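Long-range contacts in 11S globulin seed storage protein (Amaranthus hypochondriacus, PDB 3QAC), which probably serves as a nutrient reservoir of the seed, a storage globulin of the 11S family built from two cupin domains: residues E36-N41 against V50-R55; T20-T25 against E42-C47. One frame throughout, in Å; residues are numbered along the deposited sequence.

Contact 1. Residues E36-N41 against V50-R55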
ATOM      1  N   GLU A  36      -2.870   8.699  28.686  1.00 39.44           N
ATOM      2  CA  GLU A  36      -2.539   7.324  28.974  1.00 37.87           C
ATOM      3  C   GLU A  36      -2.201   6.567  27.701  1.00 42.32           C
ATOM      4  O   GLU A  36      -2.987   6.548  26.736  1.00 41.96           O
ATOM      5  CB  GLU A  36      -3.696   6.675  29.702  1.00 39.89           C
ATOM      6  CG  GLU A  36      -4.223   7.549  30.816  1.00 42.83           C
ATOM      7  CD  GLU A  36      -5.452   6.973  31.466  1.00 45.78           C
ATOM      8  OE1 GLU A  36      -6.525   7.592  31.352  1.00 50.39           O
ATOM      9  OE2 GLU A  36      -5.347   5.896  32.091  1.00 51.06           O
ATOM     10  N   VAL A  37      -1.027   5.938  27.698  1.00 38.25           N
ATOM     11  CA  VAL A  37      -0.511   5.297  26.494  1.00 36.94           C
ATOM     12  C   VAL A  37      -0.420   3.794  26.671  1.00 42.34           C
ATOM     13  O   VAL A  37       0.236   3.296  27.612  1.00 36.77           O
ATOM     14  CB  VAL A  37       0.869   5.845  26.117  1.00 39.04           C
ATOM     15  CG1 VAL A  37       1.362   5.212  24.812  1.00 34.68           C
ATOM     16  CG2 VAL A  37       0.824   7.371  26.033  1.00 35.48           C
ATOM     17  N   TRP A  38      -1.094   3.063  25.779  1.00 36.37           N
ATOM     18  CA  TRP A  38      -1.007   1.621  25.825  1.00 38.36           C
ATOM     19  C   TRP A  38       0.382   1.245  25.349  1.00 36.66           C
ATOM     20  O   TRP A  38       1.071   2.066  24.756  1.00 34.80           O
ATOM     21  CB  TRP A  38      -2.086   0.960  24.979  1.00 31.62           C
ATOM     22  CG  TRP A  38      -3.389   0.780  25.704  1.00 35.52           C
ATOM     23  CD1 TRP A  38      -3.919  -0.393  26.166  1.00 34.58           C
ATOM     24  CD2 TRP A  38      -4.329   1.805  26.047  1.00 32.56           C
ATOM     25  NE1 TRP A  38      -5.129  -0.155  26.778  1.00 34.06           N
ATOM     26  CE2 TRP A  38      -5.401   1.189  26.713  1.00 33.61           C
ATOM     27  CE3 TRP A  38      -4.365   3.191  25.854  1.00 35.64           C
ATOM     28  CZ2 TRP A  38      -6.505   1.910  27.187  1.00 36.13           C
ATOM     29  CZ3 TRP A  38      -5.454   3.902  26.318  1.00 37.03           C
ATOM     30  CH2 TRP A  38      -6.509   3.262  26.979  1.00 37.51           C
ATOM     31  N   ASP A  39       0.782   0.011  25.618  1.00 36.10           N
ATOM     32  CA  ASP A  39       2.105  -0.476  25.244  1.00 37.08           C
ATOM     33  C   ASP A  39       2.092  -0.950  23.798  1.00 35.90           C
ATOM     34  O   ASP A  39       1.584  -2.020  23.484  1.00 37.63           O
ATOM     35  CB  ASP A  39       2.524  -1.611  26.188  1.00 36.28           C
ATOM     36  CG  ASP A  39       3.922  -2.137  25.911  1.00 41.84           C
ATOM     37  OD1 ASP A  39       4.609  -1.657  24.984  1.00 44.24           O
ATOM     38  OD2 ASP A  39       4.337  -3.059  26.634  1.00 48.78           O
ATOM     39  N   SER A  40       2.671  -0.150  22.917  1.00 37.55           N
ATOM     40  CA  SER A  40       2.699  -0.477  21.505  1.00 36.26           C
ATOM     41  C   SER A  40       3.602  -1.652  21.194  1.00 39.60           C
ATOM     42  O   SER A  40       3.596  -2.140  20.065  1.00 35.64           O
ATOM     43  CB  SER A  40       3.141   0.731  20.683  1.00 39.50           C
ATOM     44  OG  SER A  40       2.283   1.816  20.914  1.00 36.84           O
ATOM     45  N   ASN A  41       4.383  -2.105  22.176  1.00 40.79           N
ATOM     46  CA  ASN A  41       5.253  -3.258  21.952  1.00 39.41           C
ATOM     47  C   ASN A  41       4.488  -4.544  22.110  1.00 37.48           C
ATOM     48  O   ASN A  41       4.907  -5.570  21.607  1.00 38.93           O
ATOM     49  CB  ASN A  41       6.443  -3.279  22.910  1.00 46.59           C
ATOM     50  CG  ASN A  41       7.499  -2.275  22.549  1.00 49.86           C
ATOM     51  OD1 ASN A  41       8.012  -2.280  21.432  1.00 56.01           O
ATOM     52  ND2 ASN A  41       7.844  -1.410  23.499  1.00 51.21           N
ATOM     53  N   VAL A  50      -0.787  -0.535  15.247  1.00 33.74           N
ATOM     54  CA  VAL A  50      -1.432   0.654  15.759  1.00 33.25           C
ATOM     55  C   VAL A  50      -0.928   0.946  17.140  1.00 32.99           C
ATOM     56  O   VAL A  50      -0.237   0.132  17.756  1.00 33.26           O
ATOM     57  CB  VAL A  50      -2.953   0.497  15.810  1.00 35.29           C
ATOM     58  CG1 VAL A  50      -3.507   0.167  14.408  1.00 34.34           C
ATOM     59  CG2 VAL A  50      -3.339  -0.568  16.813  1.00 29.77           C
ATOM     60  N   SER A  51      -1.245   2.137  17.603  1.00 29.90           N
ATOM     61  CA  SER A  51      -1.022   2.497  18.984  1.00 31.58           C
ATOM     62  C   SER A  51      -2.330   3.086  19.470  1.00 36.72           C
ATOM     63  O   SER A  51      -3.156   3.551  18.687  1.00 35.88           O
ATOM     64  CB  SER A  51       0.109   3.506  19.117  1.00 35.84           C
ATOM     65  OG  SER A  51       1.360   2.935  18.740  1.00 34.90           O
ATOM     66  N   VAL A  52      -2.542   3.029  20.765  1.00 35.64           N
ATOM     67  CA  VAL A  52      -3.737   3.597  21.326  1.00 32.93           C
ATOM     68  C   VAL A  52      -3.334   4.507  22.470  1.00 38.35           C
ATOM     69  O   VAL A  52      -2.459   4.163  23.294  1.00 42.12           O
ATOM     70  CB  VAL A  52      -4.724   2.492  21.797  1.00 29.41           C
ATOM     71  CG1 VAL A  52      -5.952   3.094  22.437  1.00 33.73           C
ATOM     72  CG2 VAL A  52      -5.124   1.606  20.627  1.00 29.80           C
ATOM     73  N   ILE A  53      -3.934   5.689  22.482  1.00 36.22           N
ATOM     74  CA  ILE A  53      -3.870   6.569  23.631  1.00 35.66           C
ATOM     75  C   ILE A  53      -5.259   7.003  24.082  1.00 38.79           C
ATOM     76  O   ILE A  53      -6.244   6.923  23.334  1.00 36.96           O
ATOM     77  CB  ILE A  53      -3.040   7.811  23.359  1.00 32.71           C
ATOM     78  CG1 ILE A  53      -3.657   8.627  22.229  1.00 37.83           C
ATOM     79  CG2 ILE A  53      -1.601   7.428  23.047  1.00 32.32           C
ATOM     80  CD1 ILE A  53      -3.088  10.046  22.150  1.00 37.67           C
ATOM     81  N   ARG A  54      -5.334   7.449  25.326  1.00 35.46           N
ATOM     82  CA  ARG A  54      -6.552   8.021  25.842  1.00 37.78           C
ATOM     83  C   ARG A  54      -6.148   9.308  26.523  1.00 40.15           C
ATOM     84  O   ARG A  54      -5.239   9.316  27.345  1.00 42.54           O
ATOM     85  CB  ARG A  54      -7.242   7.060  26.803  1.00 37.70           C
ATOM     86  CG  ARG A  54      -8.366   7.693  27.603  1.00 42.29           C
ATOM     87  CD  ARG A  54      -9.073   6.668  28.476  1.00 41.80           C
ATOM     88  NE  ARG A  54      -8.180   6.092  29.478  1.00 47.08           N
ATOM     89  CZ  ARG A  54      -8.232   4.828  29.883  1.00 45.05           C
ATOM     90  NH1 ARG A  54      -7.378   4.380  30.793  1.00 44.36           N
ATOM     91  NH2 ARG A  54      -9.131   4.004  29.366  1.00 43.66           N
ATOM     92  N   ARG A  55      -6.772  10.409  26.132  1.00 39.19           N
ATOM     93  CA  ARG A  55      -6.456  11.686  26.743  1.00 38.71           C
ATOM     94  C   ARG A  55      -7.650  12.114  27.537  1.00 45.96           C
ATOM     95  O   ARG A  55      -8.793  12.035  27.065  1.00 45.89           O
ATOM     96  CB  ARG A  55      -6.130  12.763  25.714  1.00 34.27           C
ATOM     97  CG  ARG A  55      -4.986  12.421  24.771  1.00 45.13           C
ATOM     98  CD  ARG A  55      -4.632  13.628  23.910  1.00 41.44           C
ATOM     99  NE  ARG A  55      -3.616  13.320  22.909  1.00 44.90           N
ATOM    100  CZ  ARG A  55      -2.307  13.244  23.159  1.00 43.64           C
ATOM    101  NH1 ARG A  55      -1.838  13.421  24.394  1.00 42.87           N
ATOM    102  NH2 ARG A  55      -1.464  12.962  22.176  1.00 39.20           N
TER
HETATM  103  O   HOH W   1      -0.599   1.628  22.074  1.00 43.86           O

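Contact 2. Residues T20-T25 against E42-C47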
ATOM      1  N   THR A  20      -4.474 -10.305  25.386  1.00 39.84           N
ATOM      2  CA  THR A  20      -4.612  -9.854  26.743  1.00 38.31           C
ATOM      3  C   THR A  20      -5.556  -8.668  26.771  1.00 40.27           C
ATOM      4  O   THR A  20      -5.640  -7.907  25.806  1.00 41.96           O
ATOM      5  CB  THR A  20      -3.226  -9.508  27.312  1.00 43.35           C
ATOM      6  OG1 THR A  20      -2.779 -10.595  28.134  1.00 53.89           O
ATOM      7  CG2 THR A  20      -3.265  -8.234  28.120  1.00 42.24           C
ATOM      8  N   ALA A  21      -6.312  -8.542  27.853  1.00 43.85           N
ATOM      9  CA  ALA A  21      -7.036  -7.316  28.103  1.00 39.62           C
ATOM     10  C   ALA A  21      -5.962  -6.288  28.417  1.00 39.02           C
ATOM     11  O   ALA A  21      -5.259  -6.405  29.413  1.00 41.49           O
ATOM     12  CB  ALA A  21      -7.983  -7.487  29.263  1.00 41.52           C
ATOM     13  N   LEU A  22      -5.818  -5.306  27.541  1.00 38.17           N
ATOM     14  CA  LEU A  22      -4.753  -4.320  27.650  1.00 35.90           C
ATOM     15  C   LEU A  22      -5.199  -2.996  28.248  1.00 37.47           C
ATOM     16  O   LEU A  22      -6.262  -2.456  27.932  1.00 36.09           O
ATOM     17  CB  LEU A  22      -4.104  -4.078  26.289  1.00 32.78           C
ATOM     18  CG  LEU A  22      -3.430  -5.310  25.688  1.00 39.71           C
ATOM     19  CD1 LEU A  22      -3.114  -5.123  24.202  1.00 36.47           C
ATOM     20  CD2 LEU A  22      -2.157  -5.689  26.505  1.00 37.14           C
ATOM     21  N   GLU A  23      -4.349  -2.472  29.118  1.00 41.11           N
ATOM     22  CA  GLU A  23      -4.579  -1.186  29.727  1.00 41.46           C
ATOM     23  C   GLU A  23      -3.340  -0.340  29.520  1.00 37.08           C
ATOM     24  O   GLU A  23      -2.286  -0.863  29.147  1.00 32.52           O
ATOM     25  CB  GLU A  23      -4.898  -1.363  31.201  1.00 42.07           C
ATOM     26  CG  GLU A  23      -5.983  -2.392  31.427  1.00 48.27           C
ATOM     27  CD  GLU A  23      -6.330  -2.540  32.894  1.00 53.77           C
ATOM     28  OE1 GLU A  23      -6.238  -1.535  33.627  1.00 59.54           O
ATOM     29  OE2 GLU A  23      -6.690  -3.657  33.311  1.00 54.22           O
ATOM     30  N   PRO A  24      -3.482   0.982  29.690  1.00 32.06           N
ATOM     31  CA  PRO A  24      -2.340   1.874  29.497  1.00 41.10           C
ATOM     32  C   PRO A  24      -1.192   1.403  30.375  1.00 42.20           C
ATOM     33  O   PRO A  24      -1.443   0.965  31.495  1.00 42.39           O
ATOM     34  CB  PRO A  24      -2.852   3.229  30.002  1.00 39.03           C
ATOM     35  CG  PRO A  24      -4.323   3.141  29.942  1.00 39.65           C
ATOM     36  CD  PRO A  24      -4.676   1.695  30.156  1.00 38.66           C
ATOM     37  N   THR A  25       0.033   1.466  29.871  1.00 41.70           N
ATOM     38  CA  THR A  25       1.197   1.134  30.686  1.00 47.04           C
ATOM     39  C   THR A  25       2.038   2.372  31.014  1.00 46.44           C
ATOM     40  O   THR A  25       2.938   2.312  31.843  1.00 41.81           O
ATOM     41  CB  THR A  25       2.074   0.062  30.030  1.00 45.54           C
ATOM     42  OG1 THR A  25       2.558   0.554  28.776  1.00 45.50           O
ATOM     43  CG2 THR A  25       1.269  -1.227  29.824  1.00 39.04           C
ATOM     44  N   GLU A  42       3.381  -4.504  22.841  1.00 38.17           N
ATOM     45  CA  GLU A  42       2.535  -5.689  22.936  1.00 39.33           C
ATOM     46  C   GLU A  42       2.379  -6.329  21.564  1.00 37.40           C
ATOM     47  O   GLU A  42       2.085  -5.658  20.576  1.00 36.84           O
ATOM     48  CB  GLU A  42       1.166  -5.331  23.508  1.00 39.36           C
ATOM     49  CG  GLU A  42       1.216  -5.014  24.984  1.00 42.94           C
ATOM     50  CD  GLU A  42       1.271  -6.271  25.850  1.00 47.14           C
ATOM     51  OE1 GLU A  42       1.358  -6.102  27.086  1.00 48.10           O
ATOM     52  OE2 GLU A  42       1.217  -7.414  25.302  1.00 43.17           O
ATOM     53  N   GLN A  43       2.577  -7.636  21.517  1.00 37.19           N
ATOM     54  CA  GLN A  43       2.597  -8.351  20.262  1.00 36.95           C
ATOM     55  C   GLN A  43       1.385  -8.024  19.389  1.00 38.06           C
ATOM     56  O   GLN A  43       1.519  -7.835  18.182  1.00 35.80           O
ATOM     57  CB  GLN A  43       2.638  -9.853  20.506  1.00 34.92           C
ATOM     58  CG  GLN A  43       2.731 -10.638  19.231  1.00 34.37           C
ATOM     59  CD  GLN A  43       2.886 -12.108  19.465  1.00 43.52           C
ATOM     60  OE1 GLN A  43       3.251 -12.543  20.564  1.00 55.13           O
ATOM     61  NE2 GLN A  43       2.616 -12.899  18.434  1.00 38.90           N
ATOM     62  N   GLU A  44       0.202  -7.996  19.987  1.00 33.29           N
ATOM     63  CA  GLU A  44      -0.988  -7.814  19.179  1.00 37.21           C
ATOM     64  C   GLU A  44      -1.072  -6.387  18.632  1.00 36.05           C
ATOM     65  O   GLU A  44      -1.702  -6.178  17.607  1.00 34.90           O
ATOM     66  CB  GLU A  44      -2.275  -8.242  19.906  1.00 29.91           C
ATOM     67  CG  GLU A  44      -2.550  -7.540  21.227  1.00 36.25           C
ATOM     68  CD  GLU A  44      -1.924  -8.275  22.423  1.00 41.43           C
ATOM     69  OE1 GLU A  44      -0.694  -8.547  22.392  1.00 40.23           O
ATOM     70  OE2 GLU A  44      -2.667  -8.586  23.387  1.00 40.12           O
ATOM     71  N   PHE A  45      -0.434  -5.420  19.298  1.00 33.20           N
ATOM     72  CA  PHE A  45      -0.334  -4.078  18.727  1.00 34.52           C
ATOM     73  C   PHE A  45       0.628  -4.066  17.553  1.00 39.27           C
ATOM     74  O   PHE A  45       0.414  -3.362  16.565  1.00 36.45           O
ATOM     75  CB  PHE A  45       0.103  -3.032  19.746  1.00 33.48           C
ATOM     76  CG  PHE A  45      -0.996  -2.583  20.649  1.00 34.25           C
ATOM     77  CD1 PHE A  45      -0.796  -2.503  22.012  1.00 38.02           C
ATOM     78  CD2 PHE A  45      -2.233  -2.256  20.142  1.00 35.57           C
ATOM     79  CE1 PHE A  45      -1.799  -2.094  22.862  1.00 39.79           C
ATOM     80  CE2 PHE A  45      -3.252  -1.842  20.990  1.00 42.75           C
ATOM     81  CZ  PHE A  45      -3.029  -1.773  22.369  1.00 32.35           C
ATOM     82  N   ARG A  46       1.697  -4.842  17.671  1.00 33.87           N
ATOM     83  CA  ARG A  46       2.672  -4.911  16.602  1.00 38.11           C
ATOM     84  C   ARG A  46       1.998  -5.556  15.392  1.00 35.80           C
ATOM     85  O   ARG A  46       2.155  -5.104  14.265  1.00 35.54           O
ATOM     86  CB  ARG A  46       3.925  -5.693  17.049  1.00 37.02           C
ATOM     87  CG  ARG A  46       4.746  -4.954  18.107  1.00 42.58           C
ATOM     88  CD  ARG A  46       6.170  -5.505  18.253  1.00 46.98           C
ATOM     89  NE  ARG A  46       6.199  -6.692  19.107  1.00 51.99           N
ATOM     90  CZ  ARG A  46       6.433  -7.921  18.657  1.00 56.99           C
ATOM     91  NH1 ARG A  46       6.672  -8.104  17.355  1.00 50.08           N
ATOM     92  NH2 ARG A  46       6.432  -8.960  19.502  1.00 48.44           N
ATOM     93  N   CYS A  47       1.243  -6.615  15.648  1.00 32.81           N
ATOM     94  CA  CYS A  47       0.492  -7.292  14.614  1.00 32.48           C
ATOM     95  C   CYS A  47      -0.491  -6.327  13.922  1.00 35.53           C
ATOM     96  O   CYS A  47      -0.599  -6.323  12.700  1.00 38.62           O
ATOM     97  CB  CYS A  47      -0.274  -8.468  15.219  1.00 31.51           C
ATOM     98  SG  CYS A  47      -1.441  -9.241  14.070  1.00 35.96           S
TER
HETATM   99  O   HOH W   2      -5.365  -7.566  23.250  1.00 35.53           O

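Contact 1. Residues E36-N41 against V50-R55
The W38 indole has V52 CG1 over one face, 4.2 Å from the centroid of its six-membered ring, a CH-pi contact displaced toward the rim. At the indole's edge, near its plane, stands R54 NH2. For the R54 guanidinium, W38 CH2 lies over one face, the planes 68° apart, while the carboxylate of E36 takes the edge. R54 grips it side-on in a two-nitrogen salt bridge: NE reaches E36 OE1 at 2.9 Å and NH1 reaches OE2 at 2.8 Å. Both oxygens are met from above the carboxylate plane, which is turned 53° from the guanidinium. A bend at chi3 (63°) brings the R54 head to E36; that carboxylate, W38 over a face and Y349 OH, hydrogen-bonded to NH2, probably limit its rotation.

Beneath the charges, E36 and R54 form an antiparallel hydrogen-bonded pair, and W38 N continues the pairing to V52 O (3.0 Å). V37 and I53 meet on the other face of the sheet through their CG2 methyls. Beyond W38 the link passes to side chains and water: a water accepts from V52 N and bonds S40 OG, and S40 OG and S51 OG share a hydrogen bond of 2.6 Å.

The pair joins strands 33-37 and 51-57 of the N-terminal cupin sheet. Strand 158-164 flanks 51-57 on its other side, and F45 of helix 43-48 packs against W38 and V52.

Contact 2. Residues T20-T25 against E42-C47
L22 CD1 meets F45 CE1 at 3.6 Å, reaching the ring obliquely, and this is the apolar pair of the contact. With CG anti to the carbonyl carbon (chi1 -62°), the leucine fork is sent toward the helix start. F45 also packs on L377 and V379 of strand 377-380, so L22 joins a larger apolar cluster.

The glutamates add van der Waals packing. E42, the N-cap residue of helix 43-48, bends at chi2 (-79°) and slides past L22 in the opposite direction, laying its CG and carboxylate along CD2, which lies 3.5 Å from E42 CD. E44 OE2 lies 3.6 Å from L22 CD1.

Hydrogen bonding is left to E44. T20 N donates to E44 OE2 over 3.2 Å; the donor sits nearly along the C-O axis, but the N-H is off line at 142°, a modest bond. A water donates both to T20 O (2.6 Å) and to the same E44 OE2 (2.9 Å), so one carboxylate oxygen holds T20 N directly and T20 O through the water. An alanine in place of E44 is likely to leave T20 N without this acceptor, the water without one of its two anchors, and L22 CD1 bare on the side E44 covered, though F45 would still cover another.

No salt bridge joins the segments, yet E42 OE2 and E44 OE1 come within 3.7 Å, which would probably raise the proton affinity of one acid. The loop before strand 26-30 is thus held to the helix by packing and a side-chain-to-backbone link.

Contacts 1 and 2 have centres about 8 Å apart and alternate along the chain: the loop 20-25, strand 33-37, helix 43-48 and strand 51-57 follow in that order. They touch directly. W38 of contact 1 probably donates through NE1 to L22 O of contact 2, 2.8 Å away, and T25 N probably bonds V37 O at 2.9 Å. The indole is thus held at its nitrogen by the same leucine whose methyls face the helix. F45 also bridges the two contacts. C47, in the helix, is disulfide-bonded to C14, fastening the N-terminal segment to this corner of the first cupin domain.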